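Local coordinates for repressor protein C2 (Enterobacteria phage P22, PDB 2R1J) that binds the phage OR and OL operators through its N-terminal helix-turn-helix domain, blocking transcription of lytic genes and so keeping the prophage in the lysogenic state, at residues L5-R11 with E39-P45; I10-R14 with A56-S60. All blocks are in the same frame, centred on the assembly; numbering follows the deposited sequence.

Interaction 1: L5-R11 with E39-P45. With nucleotides of chain A; nucleotides of chain B.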
loop_
_atom_site.group_PDB
_atom_site.type_symbol
_atom_site.label_atom_id
_atom_site.label_comp_id
_atom_site.label_asym_id
_atom_site.label_seq_id
_atom_site.Cartn_x
_atom_site.Cartn_y
_atom_site.Cartn_z
ATOM N N LEU C 5 4.908 -11.804 11.420
ATOM C CA LEU C 5 5.191 -11.026 10.204
ATOM C C LEU C 5 3.991 -10.933 9.271
ATOM O O LEU C 5 3.114 -11.802 9.292
ATOM C CB LEU C 5 6.346 -11.670 9.449
ATOM C CG LEU C 5 7.657 -11.745 10.225
ATOM C CD1 LEU C 5 8.616 -12.656 9.469
ATOM C CD2 LEU C 5 8.246 -10.336 10.401
ATOM N N MET C 6 3.948 -9.897 8.432
ATOM C CA MET C 6 2.836 -9.756 7.494
ATOM C C MET C 6 2.734 -10.998 6.612
ATOM O O MET C 6 1.636 -11.476 6.345
ATOM C CB MET C 6 3.020 -8.507 6.599
ATOM C CG MET C 6 2.022 -8.443 5.431
ATOM S SD MET C 6 1.985 -6.831 4.562
ATOM C CE MET C 6 3.686 -6.553 4.467
ATOM N N GLY C 7 3.877 -11.514 6.164
ATOM C CA GLY C 7 3.893 -12.680 5.291
ATOM C C GLY C 7 3.136 -13.868 5.862
ATOM O O GLY C 7 2.520 -14.643 5.121
ATOM N N GLU C 8 3.190 -14.004 7.187
ATOM C CA GLU C 8 2.510 -15.101 7.870
ATOM C C GLU C 8 1.006 -14.895 7.817
ATOM O O GLU C 8 0.246 -15.861 7.655
ATOM C CB GLU C 8 3.017 -15.193 9.320
ATOM C CG GLU C 8 4.405 -15.834 9.416
ATOM C CD GLU C 8 5.080 -15.656 10.782
ATOM O OE1 GLU C 8 5.970 -16.468 11.105
ATOM O OE2 GLU C 8 4.742 -14.704 11.518
ATOM N N ARG C 9 0.568 -13.647 7.952
ATOM C CA ARG C 9 -0.851 -13.338 7.886
ATOM C C ARG C 9 -1.372 -13.533 6.469
ATOM O O ARG C 9 -2.529 -13.903 6.260
ATOM C CB ARG C 9 -1.105 -11.909 8.354
ATOM C CG ARG C 9 -0.932 -11.753 9.859
ATOM C CD ARG C 9 -1.318 -10.361 10.348
ATOM N NE ARG C 9 -0.302 -9.355 10.040
ATOM C CZ ARG C 9 0.804 -9.152 10.751
ATOM N NH1 ARG C 9 1.064 -9.888 11.835
ATOM N NH2 ARG C 9 1.657 -8.195 10.385
ATOM N N ILE C 10 -0.510 -13.285 5.491
ATOM C CA ILE C 10 -0.889 -13.462 4.101
ATOM C C ILE C 10 -1.103 -14.944 3.806
ATOM O O ILE C 10 -2.140 -15.320 3.237
ATOM C CB ILE C 10 0.210 -12.890 3.155
ATOM C CG1 ILE C 10 0.209 -11.355 3.251
ATOM C CG2 ILE C 10 -0.054 -13.286 1.722
ATOM C CD1 ILE C 10 1.309 -10.699 2.398
ATOM N N ARG C 11 -0.144 -15.780 4.201
ATOM C CA ARG C 11 -0.255 -17.209 3.927
ATOM C C ARG C 11 -1.443 -17.798 4.666
ATOM O O ARG C 11 -2.232 -18.516 4.068
ATOM C CB ARG C 11 1.043 -17.945 4.290
ATOM C CG ARG C 11 0.954 -19.464 4.188
ATOM C CD ARG C 11 2.323 -20.107 4.282
ATOM N NE ARG C 11 3.103 -19.851 3.070
ATOM C CZ ARG C 11 4.382 -20.178 2.907
ATOM N NH1 ARG C 11 5.050 -20.786 3.880
ATOM N NH2 ARG C 11 4.999 -19.880 1.766
ATOM N N GLU C 39 4.900 -13.966 1.181
ATOM C CA GLU C 39 4.608 -14.890 2.292
ATOM C C GLU C 39 5.828 -15.228 3.128
ATOM O O GLU C 39 5.709 -15.412 4.343
ATOM C CB GLU C 39 3.947 -16.186 1.779
ATOM C CG GLU C 39 2.659 -15.903 1.058
ATOM C CD GLU C 39 1.801 -17.133 0.785
ATOM O OE1 GLU C 39 2.353 -18.239 0.707
ATOM O OE2 GLU C 39 0.585 -16.946 0.618
ATOM N N ARG C 40 6.986 -15.304 2.486
ATOM C CA ARG C 40 8.230 -15.628 3.166
ATOM C C ARG C 40 8.961 -14.375 3.658
ATOM O O ARG C 40 10.078 -14.446 4.178
ATOM C CB ARG C 40 9.134 -16.436 2.244
ATOM C CG ARG C 40 8.624 -17.856 1.965
ATOM C CD ARG C 40 9.519 -18.599 1.018
ATOM N NE ARG C 40 9.431 -18.027 -0.315
ATOM C CZ ARG C 40 10.303 -17.155 -0.813
ATOM N NH1 ARG C 40 11.346 -16.772 -0.086
ATOM N NH2 ARG C 40 10.101 -16.639 -2.016
ATOM N N SER C 41 8.314 -13.235 3.494
ATOM C CA SER C 41 8.896 -11.964 3.929
ATOM C C SER C 41 10.196 -11.593 3.185
ATOM O O SER C 41 11.039 -10.848 3.716
ATOM C CB SER C 41 9.126 -11.996 5.443
ATOM O OG SER C 41 7.878 -11.966 6.126
ATOM N N GLU C 42 10.342 -12.095 1.963
ATOM C CA GLU C 42 11.509 -11.798 1.101
ATOM C C GLU C 42 11.352 -10.337 0.602
ATOM O O GLU C 42 12.342 -9.636 0.351
ATOM C CB GLU C 42 11.550 -12.765 -0.090
ATOM C CG GLU C 42 12.783 -12.624 -1.003
ATOM C CD GLU C 42 12.814 -13.631 -2.163
ATOM O OE1 GLU C 42 13.324 -13.258 -3.240
ATOM O OE2 GLU C 42 12.359 -14.803 -2.013
ATOM N N THR C 43 10.102 -9.910 0.451
ATOM C CA THR C 43 9.748 -8.546 0.040
ATOM C C THR C 43 8.363 -8.254 0.621
ATOM O O THR C 43 7.741 -9.134 1.228
ATOM C CB THR C 43 9.616 -8.433 -1.490
ATOM O OG1 THR C 43 8.624 -9.367 -1.952
ATOM C CG2 THR C 43 10.952 -8.724 -2.171
ATOM N N GLU C 44 7.897 -7.021 0.465
ATOM C CA GLU C 44 6.560 -6.608 0.903
ATOM C C GLU C 44 5.868 -6.030 -0.330
ATOM O O GLU C 44 6.518 -5.465 -1.222
ATOM C CB GLU C 44 6.621 -5.543 1.984
ATOM C CG GLU C 44 7.001 -6.117 3.327
ATOM C CD GLU C 44 6.985 -5.110 4.464
ATOM O OE1 GLU C 44 6.469 -3.978 4.307
ATOM O OE2 GLU C 44 7.490 -5.469 5.548
ATOM N N PRO C 45 4.540 -6.168 -0.410
ATOM C CA PRO C 45 3.835 -5.638 -1.573
ATOM C C PRO C 45 3.893 -4.114 -1.660
ATOM O O PRO C 45 3.877 -3.428 -0.632
ATOM C CB PRO C 45 2.401 -6.130 -1.377
ATOM C CG PRO C 45 2.282 -6.283 0.121
ATOM C CD PRO C 45 3.619 -6.788 0.567
ATOM P P DT A 12 10.057 -4.049 -0.473
ATOM O OP1 DT A 12 8.992 -3.221 0.126
ATOM O OP2 DT A 12 10.472 -5.308 0.174
ATOM O "O5'" DT A 12 9.741 -4.326 -1.999
ATOM C "C5'" DT A 12 9.156 -3.294 -2.786
ATOM C "C4'" DT A 12 8.934 -3.760 -4.200
ATOM O "O4'" DT A 12 10.214 -3.997 -4.855
ATOM C "C3'" DT A 12 8.142 -5.068 -4.314
ATOM O "O3'" DT A 12 6.965 -4.808 -5.086
ATOM C "C2'" DT A 12 9.114 -6.032 -4.979
ATOM C "C1'" DT A 12 10.095 -5.118 -5.703
ATOM N N1 DT A 12 11.452 -5.667 -5.900
ATOM C C2 DT A 12 11.967 -5.641 -7.174
ATOM O O2 DT A 12 11.346 -5.254 -8.142
ATOM N N3 DT A 12 13.255 -6.086 -7.278
ATOM C C4 DT A 12 14.064 -6.523 -6.287
ATOM O O4 DT A 12 15.246 -6.803 -6.542
ATOM C C5 DT A 12 13.455 -6.592 -4.978
ATOM C C7 DT A 12 14.241 -7.154 -3.839
ATOM C C6 DT A 12 12.192 -6.155 -4.842
ATOM P P DT B 4 6.988 -21.301 -0.570
ATOM O OP1 DT B 4 7.029 -21.440 0.903
ATOM O OP2 DT B 4 6.314 -20.102 -1.153
ATOM O "O5'" DT B 4 8.488 -21.406 -1.079
ATOM C "C5'" DT B 4 9.236 -22.594 -0.807
ATOM C "C4'" DT B 4 10.592 -22.554 -1.469
ATOM O "O4'" DT B 4 10.465 -22.666 -2.900
ATOM C "C3'" DT B 4 11.452 -21.317 -1.209
ATOM O "O3'" DT B 4 12.776 -21.786 -0.968
ATOM C "C2'" DT B 4 11.378 -20.550 -2.522
ATOM C "C1'" DT B 4 11.267 -21.671 -3.536
ATOM N N1 DT B 4 10.611 -21.353 -4.816
ATOM C C2 DT B 4 11.262 -21.687 -5.994
ATOM O O2 DT B 4 12.408 -22.100 -6.039
ATOM N N3 DT B 4 10.519 -21.508 -7.128
ATOM C C4 DT B 4 9.233 -21.018 -7.209
ATOM O O4 DT B 4 8.672 -20.967 -8.290
ATOM C C5 DT B 4 8.641 -20.612 -5.955
ATOM C C7 DT B 4 7.274 -20.011 -5.963
ATOM C C6 DT B 4 9.352 -20.793 -4.828
ATOM P P DT B 5 13.933 -20.773 -0.520
ATOM O OP1 DT B 5 14.749 -21.497 0.484
ATOM O OP2 DT B 5 13.381 -19.437 -0.189
ATOM O "O5'" DT B 5 14.802 -20.654 -1.844
ATOM C "C5'" DT B 5 15.313 -21.824 -2.466
ATOM C "C4'" DT B 5 16.103 -21.479 -3.705
ATOM O "O4'" DT B 5 15.231 -21.207 -4.821
ATOM C "C3'" DT B 5 17.066 -20.299 -3.602
ATOM O "O3'" DT B 5 18.329 -20.697 -4.146
ATOM C "C2'" DT B 5 16.406 -19.224 -4.454
ATOM C "C1'" DT B 5 15.668 -20.042 -5.499
ATOM N N1 DT B 5 14.472 -19.435 -6.106
ATOM C C2 DT B 5 14.357 -19.500 -7.463
ATOM O O2 DT B 5 15.249 -19.904 -8.174
ATOM N N3 DT B 5 13.161 -19.051 -7.963
ATOM C C4 DT B 5 12.116 -18.518 -7.248
ATOM O O4 DT B 5 11.099 -18.186 -7.829
ATOM C C5 DT B 5 12.338 -18.408 -5.823
ATOM C C7 DT B 5 11.286 -17.788 -4.956
ATOM C C6 DT B 5 13.492 -18.869 -5.330
HETATM O O HOH W 1 6.227 -9.835 5.710
#

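Interaction 2: I10-R14 with A56-S60. With nucleotides of chain B.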
loop_
_atom_site.group_PDB
_atom_site.type_symbol
_atom_site.label_atom_id
_atom_site.label_comp_id
_atom_site.label_asym_id
_atom_site.label_seq_id
_atom_site.Cartn_x
_atom_site.Cartn_y
_atom_site.Cartn_z
ATOM N N ILE C 10 -0.510 -13.285 5.491
ATOM C CA ILE C 10 -0.889 -13.462 4.101
ATOM C C ILE C 10 -1.103 -14.944 3.806
ATOM O O ILE C 10 -2.140 -15.320 3.237
ATOM C CB ILE C 10 0.210 -12.890 3.155
ATOM C CG1 ILE C 10 0.209 -11.355 3.251
ATOM C CG2 ILE C 10 -0.054 -13.286 1.722
ATOM C CD1 ILE C 10 1.309 -10.699 2.398
ATOM N N ARG C 11 -0.144 -15.780 4.201
ATOM C CA ARG C 11 -0.255 -17.209 3.927
ATOM C C ARG C 11 -1.443 -17.798 4.666
ATOM O O ARG C 11 -2.232 -18.516 4.068
ATOM C CB ARG C 11 1.043 -17.945 4.290
ATOM C CG ARG C 11 0.954 -19.464 4.188
ATOM C CD ARG C 11 2.323 -20.107 4.282
ATOM N NE ARG C 11 3.103 -19.851 3.070
ATOM C CZ ARG C 11 4.382 -20.178 2.907
ATOM N NH1 ARG C 11 5.050 -20.786 3.880
ATOM N NH2 ARG C 11 4.999 -19.880 1.766
ATOM N N ALA C 12 -1.597 -17.485 5.950
ATOM C CA ALA C 12 -2.728 -18.053 6.681
ATOM C C ALA C 12 -4.054 -17.682 6.029
ATOM O O ALA C 12 -4.963 -18.510 5.913
ATOM C CB ALA C 12 -2.714 -17.602 8.124
ATOM N N ARG C 13 -4.166 -16.439 5.581
ATOM C CA ARG C 13 -5.390 -15.973 4.953
ATOM C C ARG C 13 -5.641 -16.692 3.630
ATOM O O ARG C 13 -6.788 -17.018 3.289
ATOM C CB ARG C 13 -5.302 -14.459 4.751
ATOM C CG ARG C 13 -6.611 -13.733 4.832
ATOM C CD ARG C 13 -7.252 -13.953 6.185
ATOM N NE ARG C 13 -8.499 -13.214 6.321
ATOM C CZ ARG C 13 -9.568 -13.393 5.548
ATOM N NH1 ARG C 13 -10.664 -12.671 5.749
ATOM N NH2 ARG C 13 -9.542 -14.295 4.575
ATOM N N ARG C 14 -4.572 -16.949 2.878
ATOM C CA ARG C 14 -4.691 -17.650 1.607
ATOM C C ARG C 14 -5.158 -19.098 1.853
ATOM O O ARG C 14 -6.031 -19.593 1.142
ATOM C CB ARG C 14 -3.353 -17.665 0.869
ATOM C CG ARG C 14 -3.417 -18.407 -0.462
ATOM C CD ARG C 14 -2.132 -18.279 -1.257
ATOM N NE ARG C 14 -0.962 -18.809 -0.554
ATOM C CZ ARG C 14 -0.676 -20.099 -0.432
ATOM N NH1 ARG C 14 -1.488 -21.014 -0.969
ATOM N NH2 ARG C 14 0.422 -20.473 0.218
ATOM N N ALA C 56 -8.424 -9.278 -2.378
ATOM C CA ALA C 56 -8.438 -10.710 -2.700
ATOM C C ALA C 56 -8.536 -11.585 -1.454
ATOM O O ALA C 56 -9.186 -12.637 -1.481
ATOM C CB ALA C 56 -7.180 -11.088 -3.503
ATOM N N LEU C 57 -7.908 -11.158 -0.362
ATOM C CA LEU C 57 -7.929 -11.930 0.881
ATOM C C LEU C 57 -9.068 -11.529 1.813
ATOM O O LEU C 57 -9.159 -12.032 2.917
ATOM C CB LEU C 57 -6.600 -11.801 1.624
ATOM C CG LEU C 57 -5.360 -12.320 0.887
ATOM C CD1 LEU C 57 -4.110 -12.104 1.759
ATOM C CD2 LEU C 57 -5.533 -13.802 0.564
ATOM N N GLN C 58 -9.898 -10.595 1.372
ATOM C CA GLN C 58 -11.058 -10.145 2.144
ATOM C C GLN C 58 -10.733 -9.555 3.514
ATOM O O GLN C 58 -11.391 -9.858 4.507
ATOM C CB GLN C 58 -12.043 -11.314 2.293
ATOM C CG GLN C 58 -12.310 -12.005 0.973
ATOM C CD GLN C 58 -13.245 -13.196 1.082
ATOM O OE1 GLN C 58 -13.480 -13.893 0.097
ATOM N NE2 GLN C 58 -13.785 -13.431 2.272
ATOM N N CYS C 59 -9.724 -8.696 3.576
ATOM C CA CYS C 59 -9.366 -8.088 4.840
ATOM C C CYS C 59 -8.822 -6.689 4.592
ATOM O O CYS C 59 -8.735 -6.246 3.451
ATOM C CB CYS C 59 -8.326 -8.943 5.556
ATOM S SG CYS C 59 -6.750 -9.115 4.660
ATOM N N SER C 60 -8.450 -5.983 5.650
ATOM C CA SER C 60 -7.928 -4.638 5.453
ATOM C C SER C 60 -6.409 -4.667 5.279
ATOM O O SER C 60 -5.736 -5.602 5.714
ATOM C CB SER C 60 -8.275 -3.745 6.649
ATOM O OG SER C 60 -7.469 -4.080 7.765
ATOM P P DT B 4 6.988 -21.301 -0.570
ATOM O OP1 DT B 4 7.029 -21.440 0.903
ATOM O OP2 DT B 4 6.314 -20.102 -1.153
ATOM O "O5'" DT B 4 8.488 -21.406 -1.079
ATOM C "C5'" DT B 4 9.236 -22.594 -0.807
ATOM C "C4'" DT B 4 10.592 -22.554 -1.469
ATOM O "O4'" DT B 4 10.465 -22.666 -2.900
ATOM C "C3'" DT B 4 11.452 -21.317 -1.209
ATOM O "O3'" DT B 4 12.776 -21.786 -0.968
ATOM C "C2'" DT B 4 11.378 -20.550 -2.522
ATOM C "C1'" DT B 4 11.267 -21.671 -3.536
ATOM N N1 DT B 4 10.611 -21.353 -4.816
ATOM C C2 DT B 4 11.262 -21.687 -5.994
ATOM O O2 DT B 4 12.408 -22.100 -6.039
ATOM N N3 DT B 4 10.519 -21.508 -7.128
ATOM C C4 DT B 4 9.233 -21.018 -7.209
ATOM O O4 DT B 4 8.672 -20.967 -8.290
ATOM C C5 DT B 4 8.641 -20.612 -5.955
ATOM C C7 DT B 4 7.274 -20.011 -5.963
ATOM C C6 DT B 4 9.352 -20.793 -4.828
ATOM P P DT B 3 1.068 -23.547 -3.489
ATOM O OP1 DT B 3 0.462 -23.450 -2.141
ATOM O OP2 DT B 3 0.582 -22.681 -4.579
ATOM O "O5'" DT B 3 2.645 -23.399 -3.334
ATOM C "C5'" DT B 3 3.323 -24.188 -2.369
ATOM C "C4'" DT B 3 4.820 -23.996 -2.444
ATOM O "O4'" DT B 3 5.342 -24.452 -3.716
ATOM C "C3'" DT B 3 5.374 -22.580 -2.230
ATOM O "O3'" DT B 3 6.333 -22.651 -1.173
ATOM C "C2'" DT B 3 6.054 -22.259 -3.555
ATOM C "C1'" DT B 3 6.448 -23.633 -4.055
ATOM N N1 DT B 3 6.680 -23.755 -5.507
ATOM C C2 DT B 3 7.931 -24.130 -5.946
ATOM O O2 DT B 3 8.868 -24.333 -5.200
ATOM N N3 DT B 3 8.047 -24.257 -7.301
ATOM C C4 DT B 3 7.067 -24.050 -8.247
ATOM O O4 DT B 3 7.327 -24.217 -9.447
ATOM C C5 DT B 3 5.785 -23.641 -7.723
ATOM C C7 DT B 3 4.657 -23.371 -8.675
ATOM C C6 DT B 3 5.658 -23.513 -6.396
#

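Interaction 1: L5-R11 with E39-P45
R11 grips E39 side-on: R11 NE reaches E39 OE1 at 3.0 Å along a fairly straight bond (160°), and R11 NH2 adds a longer one to the same oxygen at 3.3 Å. OE1 lies in the guanidinium plane, yet NE meets it from above the carboxylate plane, the two planes standing 78° apart. R11 NH2 also donates to OP1 of DT4 of chain B at 2.7 Å. R11 sends CG out opposite its backbone N (chi1 173°) and bends at chi3, which carries the guanidinium past E39 to the phosphate. I10 CG2 packs on E39 CG. G7 lets the backbones close to 3.8 Å between the CA atoms of G7 and E39, with CA-H...O contacts in both directions. One water joins G7 N to S41 OG, in the Schellman turn that ends helix 32-39. At the start of helix 6-17, M6 bends at chi3 to lay CE against E44 CG at 3.5 Å and, more loosely, P45 CD. E44 N donates to OP2 of DT12 of chain A. Q21 also donates to E39 OE1, while R14 NE forms a salt bridge with OE2. Held at both oxygens, the carboxylate probably stays ionised and helps orient R11 toward the phosphate of DT4 of chain B.

Interaction 2: I10-R14 with A56-S60
L57 O, just past the end of helix 47-56, draws the end of R13: R13 NH2 comes within 2.8 Å of L57 O. R13 CZ is 3.0 Å from L57 O. The oxygen lies over one face of the guanidinium and the angles are poor, so this is probably a charge-dipole approach; no hydrogen bond is formed. Q58 O, also badly angled, is 3.2 Å from R13 NH1. The arginine bends at chi2 (59°), and R13 and L57 run antiparallel alongside each other, R13 CG against L57 CB at 3.7 Å. The two methyls of L57 divide the work. L57 CD1 meets R13 CB as well as I10, whose CG2 is 4.2 Å from L57 CD1. L57 CD2 rests on the backbone of R14, 4.0 Å from R14 N. R14 itself leads off to E39, its salt-bridge partner, with a weak bond from NH1 to OP1 of DT3 of chain B. Q58 has the positive phi of a Schellman motif, and S60 then caps helix 61-66 through its OG, bonded to Y63 N. The turn thus closes against helix 6-17 beside two other helices: L57 also touches L24 of helix 21-28, while I10 and C59 both reach L64 of helix 61-66.

Overall arrangement
Both interactions start from helix 6-17 and share I10 and R11, with centres about 11 Å apart. Each sets that helix against a Schellman turn, after helix 32-39 in interaction 1 and after helix 47-56 in interaction 2. Both are partly buried, but their chemistry differs. Interaction 1 is mainly polar, built on a charge pair, a water and phosphate contacts, with an apolar flank at M6 and P45; interaction 2 joins a buried leucine to an arginine whose face meets one carbonyl oxygen. E39 OE2 and R14 NE, 2.7 Å apart, form a salt bridge linking the two. R11 and R14 thus share one carboxylate while each bonds a phosphate of chain B, R14 only weakly.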